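Local coordinates for protein putative phosphinothricin acetyltransferase YwnH (Bacillus subtilis, PDB 1VHS) that probably inactivates the herbicide phosphinothricin by transferring an acetyl group to it from acetyl-CoA, at residues A[85-90]-A[101-106]; A[53-58]-A[68-73]; A[119-124]-A[155-160]. All coordinates share one frame; numbering follows the deposited sequence.

Interaction 1: A[85-90]-A[101-106]; sequences VSIYID and YLLQEA
Ile-87 meets Leu-102 and Leu-103 where strand 82-89 passes over helix 98-109. The strand and helix segments run roughly antiparallel, at 152°, with axes 9.7 Å apart, a spacing filled by apolar side chains. The CB of Ile-87 points toward the helix, and its two branches divide the work. CG2, anti to the backbone N, touches both CB and CD1 of Leu-102, and CG2 to CD1 of Leu-102 is 3.6 Å. The other branch leaves CB through CG1 on the far side from the carbonyl carbon (chi1 -58°) and runs on extended (chi2 175°), which carries CD1 along the helix surface to 3.9 Å from CA of Leu-103. That methyl therefore rests on helix backbone, with CD1 of Leu-103 a little farther away.

Leu-102 serves two strand residues with one methyl: besides Ile-87, its CD1 touches CG1 of Ile-89 at 3.8 Å. At the start of the strand segment, CG2 of Val-85 meets CB of Ala-106 at 4.1 Å, and the short alanine side chain leaves the contact there to a single methyl pair. Val-85, Ile-87 and Ile-89, alternate residues of the strand, thus present one apolar face to the helix, whereas Tyr-88 points away and stacks on Trp-67.

Helix 98-109 is the crossover of the beta-alpha-beta unit made with strands 82-89 and 117-123. This is the GNAT core, in which the strand end at Ile-87, Tyr-88 and Ile-89 and the loop and first turn of the helix, Lys-96 to Ser-100, are predicted to bind acetyl-CoA.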
loop_
_atom_site.group_PDB
_atom_site.type_symbol
_atom_site.label_atom_id
_atom_site.label_comp_id
_atom_site.label_asym_id
_atom_site.label_seq_id
_atom_site.Cartn_x
_atom_site.Cartn_y
_atom_site.Cartn_z
ATOM N N VAL A 85 -4.572 3.646 -1.031
ATOM C CA VAL A 85 -4.116 2.785 0.048
ATOM C C VAL A 85 -3.040 1.878 -0.537
ATOM O O VAL A 85 -3.224 1.289 -1.608
ATOM C CB VAL A 85 -5.255 1.928 0.660
ATOM C CG1 VAL A 85 -5.887 1.023 -0.398
ATOM C CG2 VAL A 85 -4.692 1.088 1.812
ATOM N N SER A 86 -1.902 1.804 0.149
ATOM C CA SER A 86 -0.783 0.974 -0.278
ATOM C C SER A 86 -0.441 0.016 0.858
ATOM O O SER A 86 -0.331 0.427 2.011
ATOM C CB SER A 86 0.434 1.850 -0.611
ATOM O OG SER A 86 0.872 2.565 0.527
ATOM N N ILE A 87 -0.290 -1.263 0.533
ATOM C CA ILE A 87 0.030 -2.265 1.531
ATOM C C ILE A 87 1.245 -3.089 1.121
ATOM O O ILE A 87 1.263 -3.687 0.044
ATOM C CB ILE A 87 -1.170 -3.212 1.748
ATOM C CG1 ILE A 87 -2.388 -2.397 2.189
ATOM C CG2 ILE A 87 -0.820 -4.284 2.782
ATOM C CD1 ILE A 87 -3.670 -3.205 2.329
ATOM N N TYR A 88 2.262 -3.108 1.978
ATOM C CA TYR A 88 3.470 -3.881 1.715
ATOM C C TYR A 88 3.700 -4.858 2.855
ATOM O O TYR A 88 3.552 -4.510 4.030
ATOM C CB TYR A 88 4.691 -2.971 1.562
ATOM C CG TYR A 88 4.711 -2.224 0.248
ATOM C CD1 TYR A 88 3.932 -1.086 0.058
ATOM C CD2 TYR A 88 5.489 -2.677 -0.821
ATOM C CE1 TYR A 88 3.925 -0.411 -1.166
ATOM C CE2 TYR A 88 5.487 -2.010 -2.052
ATOM C CZ TYR A 88 4.703 -0.881 -2.214
ATOM O OH TYR A 88 4.686 -0.221 -3.422
ATOM N N ILE A 89 4.055 -6.083 2.497
ATOM C CA ILE A 89 4.294 -7.136 3.473
ATOM C C ILE A 89 5.716 -7.659 3.317
ATOM O O ILE A 89 6.204 -7.820 2.198
ATOM C CB ILE A 89 3.310 -8.300 3.256
ATOM C CG1 ILE A 89 1.879 -7.762 3.209
ATOM C CG2 ILE A 89 3.460 -9.332 4.371
ATOM C CD1 ILE A 89 0.841 -8.800 2.826
ATOM N N ASP A 90 6.385 -7.911 4.437
ATOM C CA ASP A 90 7.745 -8.433 4.386
ATOM C C ASP A 90 7.705 -9.692 3.528
ATOM O O ASP A 90 6.934 -10.614 3.798
ATOM C CB ASP A 90 8.245 -8.758 5.799
ATOM C CG ASP A 90 9.686 -9.237 5.816
ATOM O OD1 ASP A 90 10.283 -9.283 6.913
ATOM O OD2 ASP A 90 10.224 -9.575 4.743
ATOM N N TYR A 101 -5.880 -9.715 6.265
ATOM C CA TYR A 101 -6.031 -9.010 7.526
ATOM C C TYR A 101 -5.743 -7.520 7.375
ATOM O O TYR A 101 -6.496 -6.684 7.868
ATOM C CB TYR A 101 -5.096 -9.600 8.581
ATOM C CG TYR A 101 -5.225 -8.917 9.918
ATOM C CD1 TYR A 101 -6.372 -9.081 10.696
ATOM C CD2 TYR A 101 -4.224 -8.073 10.390
ATOM C CE1 TYR A 101 -6.517 -8.418 11.909
ATOM C CE2 TYR A 101 -4.359 -7.404 11.603
ATOM C CZ TYR A 101 -5.507 -7.581 12.356
ATOM O OH TYR A 101 -5.649 -6.918 13.554
ATOM N N LEU A 102 -4.650 -7.191 6.695
ATOM C CA LEU A 102 -4.272 -5.792 6.501
ATOM C C LEU A 102 -5.315 -4.997 5.725
ATOM O O LEU A 102 -5.618 -3.852 6.078
ATOM C CB LEU A 102 -2.917 -5.705 5.790
ATOM C CG LEU A 102 -1.754 -6.332 6.568
ATOM C CD1 LEU A 102 -0.478 -6.287 5.740
ATOM C CD2 LEU A 102 -1.568 -5.577 7.878
ATOM N N LEU A 103 -5.865 -5.586 4.669
ATOM C CA LEU A 103 -6.872 -4.872 3.888
ATOM C C LEU A 103 -8.113 -4.647 4.737
ATOM O O LEU A 103 -8.696 -3.571 4.715
ATOM C CB LEU A 103 -7.237 -5.644 2.613
ATOM C CG LEU A 103 -8.253 -4.956 1.686
ATOM C CD1 LEU A 103 -7.838 -3.508 1.408
ATOM C CD2 LEU A 103 -8.359 -5.737 0.379
ATOM N N GLN A 104 -8.514 -5.662 5.496
ATOM C CA GLN A 104 -9.687 -5.532 6.351
ATOM C C GLN A 104 -9.493 -4.376 7.331
ATOM O O GLN A 104 -10.396 -3.567 7.525
ATOM C CB GLN A 104 -9.944 -6.841 7.104
ATOM C CG GLN A 104 -11.078 -6.765 8.117
ATOM C CD GLN A 104 -11.270 -8.070 8.868
ATOM O OE1 GLN A 104 -11.678 -9.079 8.289
ATOM N NE2 GLN A 104 -10.963 -8.061 10.163
ATOM N N GLU A 105 -8.310 -4.291 7.938
ATOM C CA GLU A 105 -8.023 -3.210 8.877
ATOM C C GLU A 105 -7.998 -1.859 8.167
ATOM O O GLU A 105 -8.496 -0.868 8.690
ATOM C CB GLU A 105 -6.684 -3.450 9.579
ATOM C CG GLU A 105 -6.719 -4.594 10.579
ATOM C CD GLU A 105 -8.014 -4.618 11.384
ATOM O OE1 GLU A 105 -8.288 -3.643 12.113
ATOM O OE2 GLU A 105 -8.768 -5.611 11.280
ATOM N N ALA A 106 -7.412 -1.819 6.977
ATOM C CA ALA A 106 -7.360 -0.575 6.221
ATOM C C ALA A 106 -8.785 -0.081 5.978
ATOM O O ALA A 106 -9.080 1.108 6.132
ATOM C CB ALA A 106 -6.637 -0.795 4.883
#

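Interaction 2: A[53-58]-A[68-73]; sequences PLYVAE and ISFETF
Tyr-55 and Ile-68 face each other as an antiparallel hydrogen-bonded pair, exchanging two backbone bonds. Tyr-55 N gives its hydrogen to Ile-68 O at 2.8 Å, nearly straight at 173°, and Ile-68 N returns a bond to Tyr-55 O at 2.9 Å. A third bond, from Phe-70 N to Pro-53 O at 3.0 Å, continues the ladder past Leu-54 and Ser-69, the non-hydrogen-bonded pair between. Ile-68 O also receives a CA-H...O contact from Leu-54.

The side chains sort onto two faces. On one, the Tyr-55 and Phe-70 rings meet diagonally across the ladder, CE1 of Tyr-55 standing 3.8 Å from CE1 of Phe-70. Each aromatic ring leaves its strand with CG anti to the carbonyl carbon (chi1 -64° for Tyr-55, -73° for Phe-70), and the two side chains lean across one another. Pro-53 O lies in plane at the Phe-70 ring edge, 3.6 Å from CD1 of Phe-70, while Ile-68 O sits near the plane at the Tyr-55 ring edge. On the other face, CD1 of Leu-54 touches Ile-68 O and reaches across to CB of Ser-69 at 3.6 Å.

Behind Ser-69 lies a polar second shell. Its OG gives a hydrogen bond to OE2 of Glu-71 at 2.8 Å and is also bonded to His-48 NE2; Trp-44 NE1 holds the same carboxylate oxygen, which should help to fix the Glu-71 side chain.

The two strands form a beta hairpin. Strand 4-7 flanks it beyond 54-58 and strand 82-89 beyond 64-72, while helix 98-109 packs on the Tyr-55 and Ile-68 face through Leu-102, Ala-106 and Ile-109.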
loop_
_atom_site.group_PDB
_atom_site.type_symbol
_atom_site.label_atom_id
_atom_site.label_comp_id
_atom_site.label_asym_id
_atom_site.label_seq_id
_atom_site.Cartn_x
_atom_site.Cartn_y
_atom_site.Cartn_z
ATOM N N PRO A 53 -2.491 8.671 7.406
ATOM C CA PRO A 53 -1.354 8.046 8.076
ATOM C C PRO A 53 -0.712 6.801 7.506
ATOM O O PRO A 53 -1.181 6.192 6.541
ATOM C CB PRO A 53 -1.896 7.799 9.475
ATOM C CG PRO A 53 -3.314 7.397 9.194
ATOM C CD PRO A 53 -3.765 8.267 8.030
ATOM N N LEU A 54 0.401 6.455 8.139
ATOM C CA LEU A 54 1.168 5.273 7.821
ATOM C C LEU A 54 1.077 4.425 9.078
ATOM O O LEU A 54 1.414 4.890 10.170
ATOM C CB LEU A 54 2.632 5.631 7.551
ATOM C CG LEU A 54 3.551 4.430 7.317
ATOM C CD1 LEU A 54 3.084 3.673 6.079
ATOM C CD2 LEU A 54 4.992 4.904 7.143
ATOM N N TYR A 55 0.582 3.202 8.933
ATOM C CA TYR A 55 0.474 2.286 10.059
ATOM C C TYR A 55 1.433 1.130 9.850
ATOM O O TYR A 55 1.664 0.710 8.721
ATOM C CB TYR A 55 -0.930 1.695 10.169
ATOM C CG TYR A 55 -2.020 2.690 10.461
ATOM C CD1 TYR A 55 -2.667 3.365 9.427
ATOM C CD2 TYR A 55 -2.405 2.965 11.770
ATOM C CE1 TYR A 55 -3.674 4.283 9.688
ATOM C CE2 TYR A 55 -3.413 3.891 12.043
ATOM C CZ TYR A 55 -4.041 4.544 10.998
ATOM O OH TYR A 55 -5.019 5.476 11.258
ATOM N N VAL A 56 1.996 0.616 10.934
ATOM C CA VAL A 56 2.873 -0.532 10.819
ATOM C C VAL A 56 2.217 -1.663 11.592
ATOM O O VAL A 56 1.441 -1.425 12.523
ATOM C CB VAL A 56 4.293 -0.259 11.379
ATOM C CG1 VAL A 56 5.023 0.731 10.479
ATOM C CG2 VAL A 56 4.210 0.283 12.796
ATOM N N ALA A 57 2.500 -2.888 11.175
ATOM C CA ALA A 57 1.955 -4.067 11.822
ATOM C C ALA A 57 3.114 -4.841 12.434
ATOM O O ALA A 57 4.092 -5.167 11.750
ATOM C CB ALA A 57 1.215 -4.931 10.813
ATOM N N GLU A 58 3.006 -5.117 13.731
ATOM C CA GLU A 58 4.046 -5.846 14.447
ATOM C C GLU A 58 3.669 -7.301 14.642
ATOM O O GLU A 58 2.509 -7.618 14.899
ATOM C CB GLU A 58 4.292 -5.230 15.830
ATOM C CG GLU A 58 4.989 -3.879 15.837
ATOM C CD GLU A 58 5.315 -3.407 17.245
ATOM O OE1 GLU A 58 5.952 -2.341 17.386
ATOM O OE2 GLU A 58 4.937 -4.102 18.212
ATOM N N ILE A 68 0.770 -0.203 6.161
ATOM C CA ILE A 68 -0.357 0.296 5.375
ATOM C C ILE A 68 -0.211 1.808 5.303
ATOM O O ILE A 68 -0.119 2.483 6.329
ATOM C CB ILE A 68 -1.706 -0.006 6.049
ATOM C CG1 ILE A 68 -1.839 -1.496 6.353
ATOM C CG2 ILE A 68 -2.849 0.432 5.137
ATOM C CD1 ILE A 68 -3.094 -1.820 7.154
ATOM N N SER A 69 -0.197 2.338 4.089
ATOM C CA SER A 69 -0.042 3.769 3.895
ATOM C C SER A 69 -1.253 4.363 3.196
ATOM O O SER A 69 -1.721 3.812 2.201
ATOM C CB SER A 69 1.212 4.039 3.046
ATOM O OG SER A 69 1.262 5.383 2.594
ATOM N N PHE A 70 -1.775 5.464 3.736
ATOM C CA PHE A 70 -2.886 6.162 3.097
ATOM C C PHE A 70 -2.235 7.407 2.506
ATOM O O PHE A 70 -1.489 8.109 3.187
ATOM C CB PHE A 70 -3.966 6.568 4.098
ATOM C CG PHE A 70 -4.786 5.418 4.600
ATOM C CD1 PHE A 70 -4.423 4.736 5.757
ATOM C CD2 PHE A 70 -5.904 4.991 3.892
ATOM C CE1 PHE A 70 -5.164 3.639 6.202
ATOM C CE2 PHE A 70 -6.654 3.894 4.325
ATOM C CZ PHE A 70 -6.282 3.217 5.483
ATOM N N GLU A 71 -2.493 7.671 1.233
ATOM C CA GLU A 71 -1.889 8.827 0.585
ATOM C C GLU A 71 -2.913 9.629 -0.184
ATOM O O GLU A 71 -3.936 9.096 -0.613
ATOM C CB GLU A 71 -0.764 8.361 -0.337
ATOM C CG GLU A 71 0.416 7.766 0.425
ATOM C CD GLU A 71 1.375 7.008 -0.465
ATOM O OE1 GLU A 71 1.764 7.549 -1.522
ATOM O OE2 GLU A 71 1.748 5.871 -0.100
ATOM N N THR A 72 -2.644 10.922 -0.339
ATOM C CA THR A 72 -3.548 11.802 -1.067
ATOM C C THR A 72 -3.527 11.429 -2.538
ATOM O O THR A 72 -2.522 10.921 -3.044
ATOM C CB THR A 72 -3.116 13.274 -0.947
ATOM O OG1 THR A 72 -1.812 13.435 -1.518
ATOM C CG2 THR A 72 -3.082 13.698 0.503
ATOM N N PHE A 73 -4.637 11.670 -3.225
ATOM C CA PHE A 73 -4.707 11.375 -4.650
ATOM C C PHE A 73 -4.139 12.577 -5.391
ATOM O O PHE A 73 -3.248 12.444 -6.229
ATOM C CB PHE A 73 -6.153 11.139 -5.087
ATOM C CG PHE A 73 -6.318 11.020 -6.575
ATOM C CD1 PHE A 73 -5.761 9.951 -7.267
ATOM C CD2 PHE A 73 -7.005 11.997 -7.289
ATOM C CE1 PHE A 73 -5.885 9.857 -8.656
ATOM C CE2 PHE A 73 -7.136 11.915 -8.674
ATOM C CZ PHE A 73 -6.573 10.842 -9.359
#

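Interaction 3: A[119-124]-A[155-160]; sequences MAFIFG and YDLKIL
The Phe-121 ring has Leu-157 at its edge: CD2 of Leu-157 lies near the ring plane, 3.6 Å from CD2 of Phe-121. Over one face of the same ring stands the terminal methyl of Ile-159, modelled too close for its exact position to be relied on. At the Phe-123 ring the edge meets Asp-156 O, while CD1 of Leu-157 approaches obliquely, 4.0 Å from CD2 of Phe-123. With CG anti to its backbone nitrogen (chi1 -179°), Leu-157 thus spreads its two methyls between two phenylalanines.

The opposite face carries Ala-120, Ile-122, Lys-158 and Leu-160. There CD1 of Ile-122 touches CD2 of Leu-160 at 4.1 Å, the side chains crossing at about a right angle, and Phe-133 of helix 127-135 packs against both.

Five backbone bonds join the strands, paired at Ala-120 with Leu-160 and at Ile-122 with Lys-158. In the last, Gly-124 N reaches Asp-156 O at 2.8 Å from above the carbonyl plane, where the first strand is ending. A water accepts from Lys-158 NZ at 3.2 Å and donates to Gly-124 O; the same ammonium forms a salt bridge with Glu-140.

This is an antiparallel strand pair in the C-terminal half of the mixed GNAT sheet, its 119-124 end leading into Asn-126, Lys-127 and Pro-128, predicted to bind acetyl-CoA.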
loop_
_atom_site.group_PDB
_atom_site.type_symbol
_atom_site.label_atom_id
_atom_site.label_comp_id
_atom_site.label_asym_id
_atom_site.label_seq_id
_atom_site.Cartn_x
_atom_site.Cartn_y
_atom_site.Cartn_z
HETATM N N MSE A 119 -8.588 4.112 -3.506
HETATM C CA MSE A 119 -8.033 3.460 -4.686
HETATM C C MSE A 119 -6.735 2.715 -4.376
HETATM O O MSE A 119 -5.996 3.078 -3.458
HETATM C CB MSE A 119 -7.759 4.496 -5.785
HETATM C CG MSE A 119 -9.007 5.033 -6.460
HETATM SE SE MSE A 119 -8.562 6.331 -7.844
HETATM C CE MSE A 119 -8.212 7.769 -6.697
ATOM N N ALA A 120 -6.468 1.675 -5.160
ATOM C CA ALA A 120 -5.266 0.871 -5.010
ATOM C C ALA A 120 -4.620 0.701 -6.379
ATOM O O ALA A 120 -5.307 0.424 -7.360
ATOM C CB ALA A 120 -5.617 -0.506 -4.426
ATOM N N PHE A 121 -3.304 0.879 -6.440
ATOM C CA PHE A 121 -2.554 0.745 -7.690
ATOM C C PHE A 121 -1.836 -0.592 -7.658
ATOM O O PHE A 121 -0.898 -0.790 -6.882
ATOM C CB PHE A 121 -1.545 1.894 -7.822
ATOM C CG PHE A 121 -2.184 3.239 -8.038
ATOM C CD1 PHE A 121 -3.127 3.732 -7.143
ATOM C CD2 PHE A 121 -1.849 4.011 -9.148
ATOM C CE1 PHE A 121 -3.731 4.973 -7.347
ATOM C CE2 PHE A 121 -2.447 5.256 -9.363
ATOM C CZ PHE A 121 -3.390 5.736 -8.457
ATOM N N ILE A 122 -2.285 -1.508 -8.513
ATOM C CA ILE A 122 -1.750 -2.857 -8.563
ATOM C C ILE A 122 -1.352 -3.265 -9.972
ATOM O O ILE A 122 -2.099 -3.051 -10.927
ATOM C CB ILE A 122 -2.816 -3.865 -8.030
ATOM C CG1 ILE A 122 -3.281 -3.432 -6.634
ATOM C CG2 ILE A 122 -2.246 -5.274 -8.010
ATOM C CD1 ILE A 122 -4.518 -4.173 -6.122
ATOM N N PHE A 123 -0.170 -3.856 -10.109
ATOM C CA PHE A 123 0.274 -4.308 -11.424
ATOM C C PHE A 123 -0.707 -5.328 -11.993
ATOM O O PHE A 123 -1.212 -6.186 -11.269
ATOM C CB PHE A 123 1.662 -4.925 -11.325
ATOM C CG PHE A 123 2.758 -3.917 -11.178
ATOM C CD1 PHE A 123 3.834 -4.161 -10.334
ATOM C CD2 PHE A 123 2.726 -2.727 -11.898
ATOM C CE1 PHE A 123 4.863 -3.235 -10.208
ATOM C CE2 PHE A 123 3.752 -1.793 -11.777
ATOM C CZ PHE A 123 4.821 -2.047 -10.931
ATOM N N GLY A 124 -0.969 -5.228 -13.293
ATOM C CA GLY A 124 -1.903 -6.136 -13.940
ATOM C C GLY A 124 -1.601 -7.619 -13.800
ATOM O O GLY A 124 -2.514 -8.446 -13.854
ATOM N N TYR A 155 5.052 -3.312 -18.203
ATOM C CA TYR A 155 4.010 -3.813 -17.314
ATOM C C TYR A 155 2.793 -2.895 -17.273
ATOM O O TYR A 155 2.921 -1.687 -17.407
ATOM C CB TYR A 155 4.558 -3.941 -15.892
ATOM C CG TYR A 155 5.733 -4.876 -15.751
ATOM C CD1 TYR A 155 7.003 -4.519 -16.205
ATOM C CD2 TYR A 155 5.572 -6.124 -15.156
ATOM C CE1 TYR A 155 8.085 -5.389 -16.067
ATOM C CE2 TYR A 155 6.642 -6.996 -15.011
ATOM C CZ TYR A 155 7.895 -6.626 -15.467
ATOM O OH TYR A 155 8.949 -7.495 -15.310
ATOM N N ASP A 156 1.623 -3.488 -17.060
ATOM C CA ASP A 156 0.371 -2.746 -16.977
ATOM C C ASP A 156 0.085 -2.362 -15.528
ATOM O O ASP A 156 0.400 -3.114 -14.603
ATOM C CB ASP A 156 -0.803 -3.619 -17.446
ATOM C CG ASP A 156 -0.771 -3.927 -18.929
ATOM O OD1 ASP A 156 -1.620 -4.738 -19.361
ATOM O OD2 ASP A 156 0.074 -3.372 -19.660
ATOM N N LEU A 157 -0.516 -1.195 -15.329
ATOM C CA LEU A 157 -0.890 -0.781 -13.985
ATOM C C LEU A 157 -2.411 -0.735 -13.937
ATOM O O LEU A 157 -3.044 -0.042 -14.734
ATOM C CB LEU A 157 -0.340 0.609 -13.655
ATOM C CG LEU A 157 -0.682 1.072 -12.231
ATOM C CD1 LEU A 157 0.065 0.193 -11.215
ATOM C CD2 LEU A 157 -0.297 2.538 -12.058
ATOM N N LYS A 158 -3.004 -1.503 -13.030
ATOM C CA LYS A 158 -4.445 -1.481 -12.881
ATOM C C LYS A 158 -4.796 -0.621 -11.681
ATOM O O LYS A 158 -4.074 -0.604 -10.678
ATOM C CB LYS A 158 -5.009 -2.890 -12.670
ATOM C CG LYS A 158 -5.220 -3.661 -13.956
ATOM C CD LYS A 158 -6.021 -4.936 -13.715
ATOM C CE LYS A 158 -6.346 -5.616 -15.036
ATOM N NZ LYS A 158 -7.355 -6.696 -14.857
ATOM N N ILE A 159 -5.892 0.115 -11.793
ATOM C CA ILE A 159 -6.348 0.949 -10.693
ATOM C C ILE A 159 -7.673 0.363 -10.233
ATOM O O ILE A 159 -8.604 0.227 -11.029
ATOM C CB ILE A 159 -6.603 2.413 -11.123
ATOM C CG1 ILE A 159 -5.348 2.996 -11.774
ATOM C CG2 ILE A 159 -6.991 3.253 -9.900
ATOM C CD1 ILE A 159 -4.085 2.745 -11.007
ATOM N N LEU A 160 -7.742 -0.015 -8.960
ATOM C CA LEU A 160 -8.968 -0.567 -8.403
ATOM C C LEU A 160 -9.516 0.457 -7.433
ATOM O O LEU A 160 -8.759 1.129 -6.723
ATOM C CB LEU A 160 -8.689 -1.883 -7.672
ATOM C CG LEU A 160 -8.684 -3.162 -8.515
ATOM C CD1 LEU A 160 -7.713 -3.053 -9.665
ATOM C CD2 LEU A 160 -8.326 -4.337 -7.613
HETATM O O HOH W 1 -4.919 -8.738 -14.550
#

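In the fold
All three contacts involve one mixed sheet. Interaction 1 packs its central strand 82-89 on helix 98-109 and is buried and purely apolar. Interaction 2, also buried, is a hairpin of neighbouring strands with few backbone bonds but a polar cluster behind it; it meets interaction 1 directly, through a probable backbone bond between Ser-69 and Ser-86 and through Ile-68 on the same helix. Interaction 3 lies farther out and is partly exposed. It has the longer ladder, joins strands far apart in sequence, and adds solvent and charge at its edge. Strand 82-89 stands between the two ladders, pairing with 64-72 and, at Val-85 and Met-119, with 117-123.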